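Aldehyde dehydrogenase (Trypanosoma brucei, PDB 5MYP) probably catalyses the NAD-dependent oxidation of aldehydes to carboxylic acids. Local coordinates at residues Val274-Leu279 with Leu371-Tyr376; Ala244-Trp249 with Tyr396-Asn401; Thr350-Ile355 with His359-Glu364. All coordinates share one frame; numbering follows the deposited sequence.

Contact 1 (Val274-Leu279 with Leu371-Tyr376); sequences VLVDAL and LPVLTY
Val276 and Leu279 of helix 272-287 meet Val373 and Leu371 of strand 370-376 in the helix-on-sheet layer of the aldehyde dehydrogenase catalytic domain, built on a mixed sheet with several parallel strands in a row. The contact is entirely apolar and uses branch ends. Leu279 brings CD1 to CD2 of Leu371, the two atoms lying 4.1 Å apart, while CG2 of Val276 approaches CG1 of Val373 at a looser 4.5 Å. No hydrogen bond links the segments, and together they bury 137 Å², so the evidence is for a light van der Waals touch. The backbones stand correspondingly far apart: the CA atoms of Val276 and Val373 are 8.3 Å from each other, those of Leu279 and Leu371 10.3 Å.

Both leucines start out toward the opposite segment. In Leu371, CG is anti to the backbone N (chi1 -169°), which carries CD2 out from the strand to CD1 of Leu279. The side chains meet at about a right angle, which limits their overlap to one methyl from each. Val276 leaves the helix obliquely to the strand and meets Val373 through a single methyl, although the CB of Val373 is directed toward the helix. Within the helix, the bond from Leu279 N to Leu275 O, 2.8 Å long, belongs to the turn that places both side chains on the sheet-facing side.

Around this pair, Leu275 covers Val265 and Val267 of the adjoining parallel strand 264-268, and Leu279 also rests on Ile247 of helix 240-252. Strand 370-376 runs between strands 264-268 and 346-353, bonding through its backbone to both, with helix 272-287 spread across more than one of them.

Contact 2 (Ala244-Trp249 with Tyr396-Asn401); sequences AERIMW and YVFSNN
The ring of Phe398 has CB of Arg246 at its edge, near the ring plane, at 4.2 Å from CZ, and receives Ile247 obliquely. CG1 of Ile247 lies 3.7 Å from CE1 of Phe398, and Ile247 CD1 is 3.9 Å from that same ring atom; CG1 thus sits by the CE1-CZ bond and CD1 continues past CE1. The second flat group, the indole of Trp249, has the carbonyl O of Arg246 in plane at its edge; Arg473 of the second subunit makes a cation-pi contact with this indole, and Phe474 of that subunit meets it edge-to-face.

The torsions explain how Ile247 reaches the phenyl. Its CG1 sits beside the backbone N and anti to the carbonyl carbon (chi1 -67°), and chi2 of 165° extends CD1 onward, letting the isoleucine and the phenylalanine slide past each other in opposite directions. Phe398 is directed toward helix 240-252 and supplies the whole share of 396-401 in the 134 Å² buried here. Arg246 also sets out toward the strand, but its chain is extended from CG to NE, which separates the CB that touches Phe398 from the charged end.

Beyond the short strand, the backbone N of Asn401 donates to OG of Ser399 over 2.9 Å with an N-H...O angle of 163°, an ST turn; Asn401 then N-caps helix 402-411.

Chemically, then, Arg246 divides its roles. Its CB joins a hydrocarbon contact, whereas NH1 bonds to the carbonyl O of Asn420 and to that of Gly463 in the second subunit. This implies that the contact across the segments is apolar in kind, while the guanidinium, hydrogen-bonded to both chains, ties this helix to the dimer interface.

Contact 3 (Thr350-Ile355 with His359-Glu364); sequences TILTNI and HPVMQE. Unlike the reference sequence in segment 350-355: Asn354 (reference Asp).
Ile355 and Met362 make the tighter half of this contact, with CG2 of Ile355 3.6 Å from CG of Met362; Leu352 and Val361 complete it, Leu352 CD1 lying 4.2 Å from Val361 CG2. The side chains of the first pair cross at about a right angle, and no hydrogen bond joins the segments.

Conformation decides which branches meet. Ile355 has chi1 of -92°, away from a staggered value, and offers its CG2 branch. In Met362 the first torsion carries CG toward Ile355, and the bends at chi2 and chi3 turn SD and CE away from it, so that CG and not the sulfur does the touching. In Val361, CG1 falls between the backbone N and the carbonyl carbon while CG2, anti to the N, is the methyl turned to Leu352.

The backbone of 359-364 is held by its own bonds. Val361 N donates to ND1 of His359 at 3.0 Å along an almost straight path (175°), 17° out of the imidazole plane. Since ND1 accepts here, the arrangement is consistent with a neutral ring carrying its proton on NE2. Pro360 CD lies over one face of that ring, 3.4 Å above its plane and offset toward the rim. Met362 N reaches His359 O at 2.9 Å, part of a short 3-10 turn at 360-361, and Pro360 O receives two donors, Gln363 N at 3.1 Å and Glu364 N at 2.9 Å.

Helix 319-328 covers the turn through Phe328, against which Pro360 and Val361 pack. The turn lies in the loop that connects strand 346-353 to its parallel neighbour 370-376, and residues 359-364 run directly into the family's Glu-x-Phe-Gly-Pro motif, whose glutamate contacts the NAD ribose in related enzymes.

How the contacts relate
All three contacts reach one mixed sheet and are largely buried; Ile355 of contact 3 and Val276 of contact 1 are the touching residues partly exposed. Contacts 1 and 3 hold adjacent parallel strands, 370-376 and 346-353: Leu371 N lies 2.7 Å from Thr350 O, a probable hydrogen bond. Contacts 1 and 2 meet helix against helix, CB of Ala244 lying 3.4 Å from C of Ala278. Contacts 2 and 3 do not touch; their centres are about 19 Å apart. Chemically, contact 1 is purely aliphatic, contact 2 adds an aromatic ring and alone of the three adjoins the second subunit, and contact 3 joins a strand end to a hydrogen-bonded turn.

Contact 1 (Val274-Leu279 with Leu371-Tyr376)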
loop_
_atom_site.group_PDB
_atom_site.type_symbol
_atom_site.label_atom_id
_atom_site.label_comp_id
_atom_site.label_asym_id
_atom_site.label_seq_id
_atom_site.Cartn_x
_atom_site.Cartn_y
_atom_site.Cartn_z
ATOM N N VAL A 274 -19.210 -17.143 35.517
ATOM C CA VAL A 274 -19.929 -17.973 34.535
ATOM C C VAL A 274 -19.124 -18.219 33.251
ATOM O O VAL A 274 -19.157 -19.324 32.709
ATOM C CB VAL A 274 -21.348 -17.443 34.190
ATOM C CG1 VAL A 274 -22.258 -17.525 35.410
ATOM C CG2 VAL A 274 -21.325 -16.027 33.618
ATOM N N LEU A 275 -18.388 -17.207 32.789
ATOM C CA LEU A 275 -17.538 -17.361 31.605
ATOM C C LEU A 275 -16.405 -18.349 31.857
ATOM O O LEU A 275 -16.185 -19.255 31.056
ATOM C CB LEU A 275 -16.956 -16.015 31.154
ATOM C CG LEU A 275 -15.987 -16.033 29.964
ATOM C CD1 LEU A 275 -16.613 -16.677 28.736
ATOM C CD2 LEU A 275 -15.515 -14.625 29.653
ATOM N N VAL A 276 -15.699 -18.167 32.970
ATOM C CA VAL A 276 -14.552 -19.018 33.311
ATOM C C VAL A 276 -14.993 -20.478 33.477
ATOM O O VAL A 276 -14.336 -21.383 32.967
ATOM C CB VAL A 276 -13.807 -18.492 34.562
ATOM C CG1 VAL A 276 -12.797 -19.503 35.086
ATOM C CG2 VAL A 276 -13.116 -17.167 34.242
ATOM N N ASP A 277 -16.109 -20.694 34.170
ATOM C CA ASP A 277 -16.688 -22.036 34.309
ATOM C C ASP A 277 -17.074 -22.635 32.954
ATOM O O ASP A 277 -16.800 -23.806 32.699
ATOM C CB ASP A 277 -17.916 -22.018 35.230
ATOM C CG ASP A 277 -17.559 -21.790 36.698
ATOM O OD1 ASP A 277 -16.362 -21.652 37.043
ATOM O OD2 ASP A 277 -18.496 -21.754 37.523
ATOM N N ALA A 278 -17.699 -21.829 32.095
ATOM C CA ALA A 278 -18.083 -22.273 30.751
ATOM C C ALA A 278 -16.867 -22.617 29.886
ATOM O O ALA A 278 -16.881 -23.617 29.167
ATOM C CB ALA A 278 -18.946 -21.224 30.063
ATOM N N LEU A 279 -15.822 -21.794 29.960
ATOM C CA LEU A 279 -14.550 -22.081 29.271
ATOM C C LEU A 279 -13.923 -23.394 29.745
ATOM O O LEU A 279 -13.407 -24.165 28.933
ATOM C CB LEU A 279 -13.553 -20.922 29.443
ATOM C CG LEU A 279 -13.850 -19.636 28.657
ATOM C CD1 LEU A 279 -13.013 -18.470 29.162
ATOM C CD2 LEU A 279 -13.617 -19.843 27.168
ATOM N N LEU A 371 -4.633 -17.864 28.371
ATOM C CA LEU A 371 -5.731 -16.918 28.173
ATOM C C LEU A 371 -5.976 -16.090 29.444
ATOM O O LEU A 371 -6.693 -16.532 30.352
ATOM C CB LEU A 371 -7.012 -17.662 27.770
ATOM C CG LEU A 371 -8.189 -16.810 27.278
ATOM C CD1 LEU A 371 -7.909 -16.219 25.901
ATOM C CD2 LEU A 371 -9.469 -17.638 27.232
ATOM N N PRO A 372 -5.371 -14.890 29.524
ATOM C CA PRO A 372 -5.711 -13.944 30.588
ATOM C C PRO A 372 -7.162 -13.481 30.512
ATOM O O PRO A 372 -7.682 -13.256 29.416
ATOM C CB PRO A 372 -4.771 -12.764 30.319
ATOM C CG PRO A 372 -3.617 -13.362 29.601
ATOM C CD PRO A 372 -4.233 -14.407 28.722
ATOM N N VAL A 373 -7.795 -13.350 31.676
ATOM C CA VAL A 373 -9.157 -12.847 31.790
ATOM C C VAL A 373 -9.123 -11.592 32.661
ATOM O O VAL A 373 -8.791 -11.656 33.850
ATOM C CB VAL A 373 -10.098 -13.909 32.400
ATOM C CG1 VAL A 373 -11.495 -13.343 32.637
ATOM C CG2 VAL A 373 -10.172 -15.134 31.495
ATOM N N LEU A 374 -9.450 -10.456 32.048
ATOM C CA LEU A 374 -9.555 -9.169 32.734
ATOM C C LEU A 374 -11.027 -8.787 32.819
ATOM O O LEU A 374 -11.840 -9.286 32.046
ATOM C CB LEU A 374 -8.776 -8.089 31.975
ATOM C CG LEU A 374 -7.244 -8.149 32.039
ATOM C CD1 LEU A 374 -6.677 -9.315 31.235
ATOM C CD2 LEU A 374 -6.653 -6.834 31.557
ATOM N N THR A 375 -11.367 -7.913 33.766
ATOM C CA THR A 375 -12.748 -7.448 33.918
ATOM C C THR A 375 -12.883 -5.972 33.584
ATOM O O THR A 375 -11.906 -5.227 33.619
ATOM C CB THR A 375 -13.310 -7.714 35.333
ATOM O OG1 THR A 375 -12.502 -7.055 36.315
ATOM C CG2 THR A 375 -13.348 -9.204 35.619
ATOM N N TYR A 376 -14.106 -5.577 33.233
ATOM C CA TYR A 376 -14.467 -4.179 33.024
ATOM C C TYR A 376 -15.804 -3.883 33.709
ATOM O O TYR A 376 -16.609 -4.792 33.926
ATOM C CB TYR A 376 -14.542 -3.861 31.519
ATOM C CG TYR A 376 -15.850 -4.228 30.837
ATOM C CD1 TYR A 376 -16.936 -3.350 30.851
ATOM C CD2 TYR A 376 -15.996 -5.439 30.157
ATOM C CE1 TYR A 376 -18.135 -3.675 30.233
ATOM C CE2 TYR A 376 -17.189 -5.769 29.527
ATOM C CZ TYR A 376 -18.252 -4.882 29.568
ATOM O OH TYR A 376 -19.436 -5.195 28.948
#

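Contact 2 (Ala244-Trp249 with Tyr396-Asn401)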
loop_
_atom_site.group_PDB
_atom_site.type_symbol
_atom_site.label_atom_id
_atom_site.label_comp_id
_atom_site.label_asym_id
_atom_site.label_seq_id
_atom_site.Cartn_x
_atom_site.Cartn_y
_atom_site.Cartn_z
ATOM N N ALA A 244 -18.300 -19.591 25.121
ATOM C CA ALA A 244 -17.114 -20.290 25.624
ATOM C C ALA A 244 -16.561 -21.310 24.629
ATOM O O ALA A 244 -15.343 -21.460 24.505
ATOM C CB ALA A 244 -17.425 -20.964 26.953
ATOM N N GLU A 245 -17.456 -22.013 23.936
ATOM C CA GLU A 245 -17.047 -22.987 22.922
ATOM C C GLU A 245 -16.297 -22.334 21.758
ATOM O O GLU A 245 -15.283 -22.861 21.302
ATOM C CB GLU A 245 -18.251 -23.785 22.412
ATOM C CG GLU A 245 -18.700 -24.864 23.396
ATOM C CD GLU A 245 -20.055 -25.473 23.071
ATOM O OE1 GLU A 245 -20.838 -24.878 22.295
ATOM O OE2 GLU A 245 -20.340 -26.562 23.613
ATOM N N ARG A 246 -16.784 -21.181 21.305
ATOM C CA ARG A 246 -16.143 -20.458 20.205
ATOM C C ARG A 246 -14.777 -19.896 20.612
ATOM O O ARG A 246 -13.801 -20.058 19.875
ATOM C CB ARG A 246 -17.067 -19.366 19.662
ATOM C CG ARG A 246 -18.248 -19.962 18.911
ATOM C CD ARG A 246 -19.309 -18.951 18.521
ATOM N NE ARG A 246 -20.421 -19.622 17.842
ATOM C CZ ARG A 246 -21.457 -19.017 17.259
ATOM N NH1 ARG A 246 -21.564 -17.691 17.242
ATOM N NH2 ARG A 246 -22.406 -19.755 16.682
ATOM N N ILE A 247 -14.709 -19.275 21.791
ATOM C CA ILE A 247 -13.444 -18.735 22.316
ATOM C C ILE A 247 -12.426 -19.861 22.521
ATOM O O ILE A 247 -11.281 -19.749 22.081
ATOM C CB ILE A 247 -13.645 -17.951 23.640
ATOM C CG1 ILE A 247 -14.454 -16.675 23.385
ATOM C CG2 ILE A 247 -12.302 -17.587 24.281
ATOM C CD1 ILE A 247 -15.021 -16.020 24.629
ATOM N N MET A 248 -12.853 -20.941 23.177
ATOM C CA MET A 248 -11.963 -22.056 23.498
ATOM C C MET A 248 -11.473 -22.774 22.239
ATOM O O MET A 248 -10.307 -23.160 22.168
ATOM C CB MET A 248 -12.650 -23.038 24.461
ATOM C CG MET A 248 -11.787 -24.185 24.972
ATOM S SD MET A 248 -10.182 -23.723 25.670
ATOM C CE MET A 248 -10.684 -22.620 26.985
ATOM N N TRP A 249 -12.352 -22.938 21.248
ATOM C CA TRP A 249 -11.946 -23.508 19.954
ATOM C C TRP A 249 -10.830 -22.679 19.307
ATOM O O TRP A 249 -9.816 -23.227 18.883
ATOM C CB TRP A 249 -13.135 -23.628 18.985
ATOM C CG TRP A 249 -12.687 -23.900 17.576
ATOM C CD1 TRP A 249 -12.234 -25.083 17.075
ATOM C CD2 TRP A 249 -12.604 -22.953 16.508
ATOM N NE1 TRP A 249 -11.886 -24.939 15.753
ATOM C CE2 TRP A 249 -12.102 -23.639 15.380
ATOM C CE3 TRP A 249 -12.903 -21.591 16.393
ATOM C CZ2 TRP A 249 -11.902 -23.009 14.149
ATOM C CZ3 TRP A 249 -12.700 -20.964 15.168
ATOM C CH2 TRP A 249 -12.208 -21.675 14.062
ATOM N N TYR A 396 -12.539 -9.173 18.850
ATOM C CA TYR A 396 -13.734 -9.993 18.977
ATOM C C TYR A 396 -14.650 -9.417 20.050
ATOM O O TYR A 396 -14.184 -9.044 21.125
ATOM C CB TYR A 396 -13.334 -11.427 19.320
ATOM C CG TYR A 396 -12.377 -12.043 18.321
ATOM C CD1 TYR A 396 -12.707 -12.102 16.972
ATOM C CD2 TYR A 396 -11.147 -12.575 18.722
ATOM C CE1 TYR A 396 -11.842 -12.661 16.043
ATOM C CE2 TYR A 396 -10.278 -13.143 17.802
ATOM C CZ TYR A 396 -10.632 -13.183 16.462
ATOM O OH TYR A 396 -9.794 -13.759 15.534
ATOM N N VAL A 397 -15.947 -9.334 19.749
ATOM C CA VAL A 397 -16.947 -8.809 20.682
ATOM C C VAL A 397 -18.110 -9.789 20.771
ATOM O O VAL A 397 -18.748 -10.079 19.762
ATOM C CB VAL A 397 -17.490 -7.430 20.236
ATOM C CG1 VAL A 397 -18.473 -6.873 21.270
ATOM C CG2 VAL A 397 -16.342 -6.458 19.997
ATOM N N PHE A 398 -18.371 -10.303 21.970
ATOM C CA PHE A 398 -19.543 -11.135 22.221
ATOM C C PHE A 398 -20.594 -10.285 22.922
ATOM O O PHE A 398 -20.368 -9.810 24.037
ATOM C CB PHE A 398 -19.178 -12.367 23.051
ATOM C CG PHE A 398 -18.423 -13.407 22.275
ATOM C CD1 PHE A 398 -17.046 -13.307 22.116
ATOM C CD2 PHE A 398 -19.084 -14.488 21.701
ATOM C CE1 PHE A 398 -16.342 -14.264 21.397
ATOM C CE2 PHE A 398 -18.388 -15.447 20.981
ATOM C CZ PHE A 398 -17.012 -15.336 20.829
ATOM N N SER A 399 -21.725 -10.072 22.246
ATOM C CA SER A 399 -22.798 -9.213 22.745
ATOM C C SER A 399 -24.076 -9.384 21.914
ATOM O O SER A 399 -24.012 -9.683 20.717
ATOM C CB SER A 399 -22.358 -7.741 22.728
ATOM O OG SER A 399 -23.420 -6.863 23.066
ATOM N N ASN A 400 -25.223 -9.202 22.567
ATOM C CA ASN A 400 -26.525 -9.116 21.895
ATOM C C ASN A 400 -27.047 -7.668 21.842
ATOM O O ASN A 400 -28.182 -7.442 21.419
ATOM C CB ASN A 400 -27.549 -10.022 22.604
ATOM C CG ASN A 400 -27.252 -11.500 22.427
ATOM O OD1 ASN A 400 -27.082 -12.230 23.401
ATOM N ND2 ASN A 400 -27.198 -11.951 21.182
ATOM N N ASN A 401 -26.218 -6.700 22.248
ATOM C CA ASN A 401 -26.604 -5.288 22.321
ATOM C C ASN A 401 -25.942 -4.479 21.196
ATOM O O ASN A 401 -24.719 -4.307 21.180
ATOM C CB ASN A 401 -26.219 -4.719 23.691
ATOM C CG ASN A 401 -26.765 -3.319 23.919
ATOM O OD1 ASN A 401 -26.176 -2.331 23.484
ATOM N ND2 ASN A 401 -27.892 -3.227 24.616
#

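Contact 3 (Thr350-Ile355 with His359-Glu364)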
loop_
_atom_site.group_PDB
_atom_site.type_symbol
_atom_site.label_atom_id
_atom_site.label_comp_id
_atom_site.label_asym_id
_atom_site.label_seq_id
_atom_site.Cartn_x
_atom_site.Cartn_y
_atom_site.Cartn_z
ATOM N N THR A 350 -4.916 -22.708 29.321
ATOM C CA THR A 350 -4.811 -22.260 30.697
ATOM C C THR A 350 -5.429 -20.875 30.826
ATOM O O THR A 350 -5.032 -19.952 30.114
ATOM C CB THR A 350 -3.338 -22.238 31.133
ATOM O OG1 THR A 350 -2.806 -23.570 31.060
ATOM C CG2 THR A 350 -3.175 -21.694 32.551
ATOM N N ILE A 351 -6.406 -20.752 31.724
ATOM C CA ILE A 351 -7.114 -19.496 31.969
ATOM C C ILE A 351 -6.515 -18.830 33.203
ATOM O O ILE A 351 -6.492 -19.430 34.286
ATOM C CB ILE A 351 -8.625 -19.721 32.198
ATOM C CG1 ILE A 351 -9.239 -20.535 31.044
ATOM C CG2 ILE A 351 -9.347 -18.385 32.371
ATOM C CD1 ILE A 351 -10.682 -20.922 31.259
ATOM N N LEU A 352 -6.027 -17.600 33.034
ATOM C CA LEU A 352 -5.468 -16.819 34.134
ATOM C C LEU A 352 -6.456 -15.742 34.557
ATOM O O LEU A 352 -7.030 -15.060 33.705
ATOM C CB LEU A 352 -4.152 -16.151 33.727
ATOM C CG LEU A 352 -2.965 -17.006 33.302
ATOM C CD1 LEU A 352 -1.777 -16.097 33.033
ATOM C CD2 LEU A 352 -2.617 -18.052 34.351
ATOM N N THR A 353 -6.639 -15.588 35.869
ATOM C CA THR A 353 -7.425 -14.496 36.444
ATOM C C THR A 353 -6.533 -13.677 37.380
ATOM O O THR A 353 -5.378 -14.044 37.621
ATOM C CB THR A 353 -8.638 -15.031 37.224
ATOM O OG1 THR A 353 -8.190 -15.916 38.256
ATOM C CG2 THR A 353 -9.589 -15.775 36.297
ATOM N N ASN A 354 -7.069 -12.568 37.890
ATOM C CA ASN A 354 -6.343 -11.682 38.814
ATOM C C ASN A 354 -4.992 -11.278 38.224
ATOM O O ASN A 354 -3.947 -11.419 38.859
ATOM C CB ASN A 354 -6.169 -12.351 40.188
ATOM C CG ASN A 354 -7.488 -12.789 40.803
ATOM O OD1 ASN A 354 -8.561 -12.363 40.380
ATOM N ND2 ASN A 354 -7.409 -13.643 41.812
ATOM N N ILE A 355 -5.037 -10.784 36.991
ATOM C CA ILE A 355 -3.833 -10.470 36.227
ATOM C C ILE A 355 -3.221 -9.154 36.692
ATOM O O ILE A 355 -3.936 -8.221 37.055
ATOM C CB ILE A 355 -4.126 -10.443 34.694
ATOM C CG1 ILE A 355 -3.861 -11.818 34.083
ATOM C CG2 ILE A 355 -3.267 -9.446 33.928
ATOM C CD1 ILE A 355 -4.826 -12.880 34.533
ATOM N N HIS A 359 2.501 -7.140 33.755
ATOM C CA HIS A 359 3.256 -8.387 33.542
ATOM C C HIS A 359 3.383 -8.665 32.039
ATOM O O HIS A 359 2.448 -8.369 31.287
ATOM C CB HIS A 359 2.572 -9.574 34.243
ATOM C CG HIS A 359 3.368 -10.849 34.207
ATOM N ND1 HIS A 359 3.377 -11.686 33.113
ATOM C CD2 HIS A 359 4.172 -11.434 35.126
ATOM C CE1 HIS A 359 4.163 -12.719 33.349
ATOM N NE2 HIS A 359 4.653 -12.595 34.568
ATOM N N PRO A 360 4.535 -9.227 31.597
ATOM C CA PRO A 360 4.735 -9.622 30.195
ATOM C C PRO A 360 3.578 -10.365 29.486
ATOM O O PRO A 360 3.402 -10.185 28.281
ATOM C CB PRO A 360 5.969 -10.518 30.275
ATOM C CG PRO A 360 6.778 -9.908 31.370
ATOM C CD PRO A 360 5.806 -9.312 32.358
ATOM N N VAL A 361 2.800 -11.166 30.216
ATOM C CA VAL A 361 1.643 -11.892 29.659
ATOM C C VAL A 361 0.556 -10.955 29.099
ATOM O O VAL A 361 -0.167 -11.337 28.177
ATOM C CB VAL A 361 1.019 -12.880 30.689
ATOM C CG1 VAL A 361 0.263 -12.145 31.795
ATOM C CG2 VAL A 361 0.105 -13.890 29.999
ATOM N N MET A 362 0.452 -9.746 29.656
ATOM C CA MET A 362 -0.459 -8.723 29.134
ATOM C C MET A 362 0.246 -7.534 28.461
ATOM O O MET A 362 -0.362 -6.480 28.252
ATOM C CB MET A 362 -1.418 -8.268 30.241
ATOM C CG MET A 362 -2.638 -9.165 30.389
ATOM S SD MET A 362 -3.568 -9.413 28.862
ATOM C CE MET A 362 -4.063 -7.728 28.501
ATOM N N GLN A 363 1.519 -7.722 28.112
ATOM C CA GLN A 363 2.277 -6.778 27.293
ATOM C C GLN A 363 2.671 -7.339 25.925
ATOM O O GLN A 363 2.747 -6.585 24.960
ATOM C CB GLN A 363 3.544 -6.331 28.037
ATOM C CG GLN A 363 3.284 -5.527 29.302
ATOM C CD GLN A 363 2.504 -4.250 29.035
ATOM O OE1 GLN A 363 2.966 -3.359 28.320
ATOM N NE2 GLN A 363 1.310 -4.161 29.597
ATOM N N GLU A 364 2.931 -8.645 25.845
ATOM C CA GLU A 364 3.384 -9.294 24.614
ATOM C C GLU A 364 2.282 -10.177 24.024
ATOM O O GLU A 364 1.405 -10.652 24.745
ATOM C CB GLU A 364 4.614 -10.159 24.901
ATOM C CG GLU A 364 5.775 -9.423 25.566
ATOM C CD GLU A 364 6.929 -10.342 25.942
ATOM O OE1 GLU A 364 6.981 -11.500 25.468
ATOM O OE2 GLU A 364 7.800 -9.909 26.725
#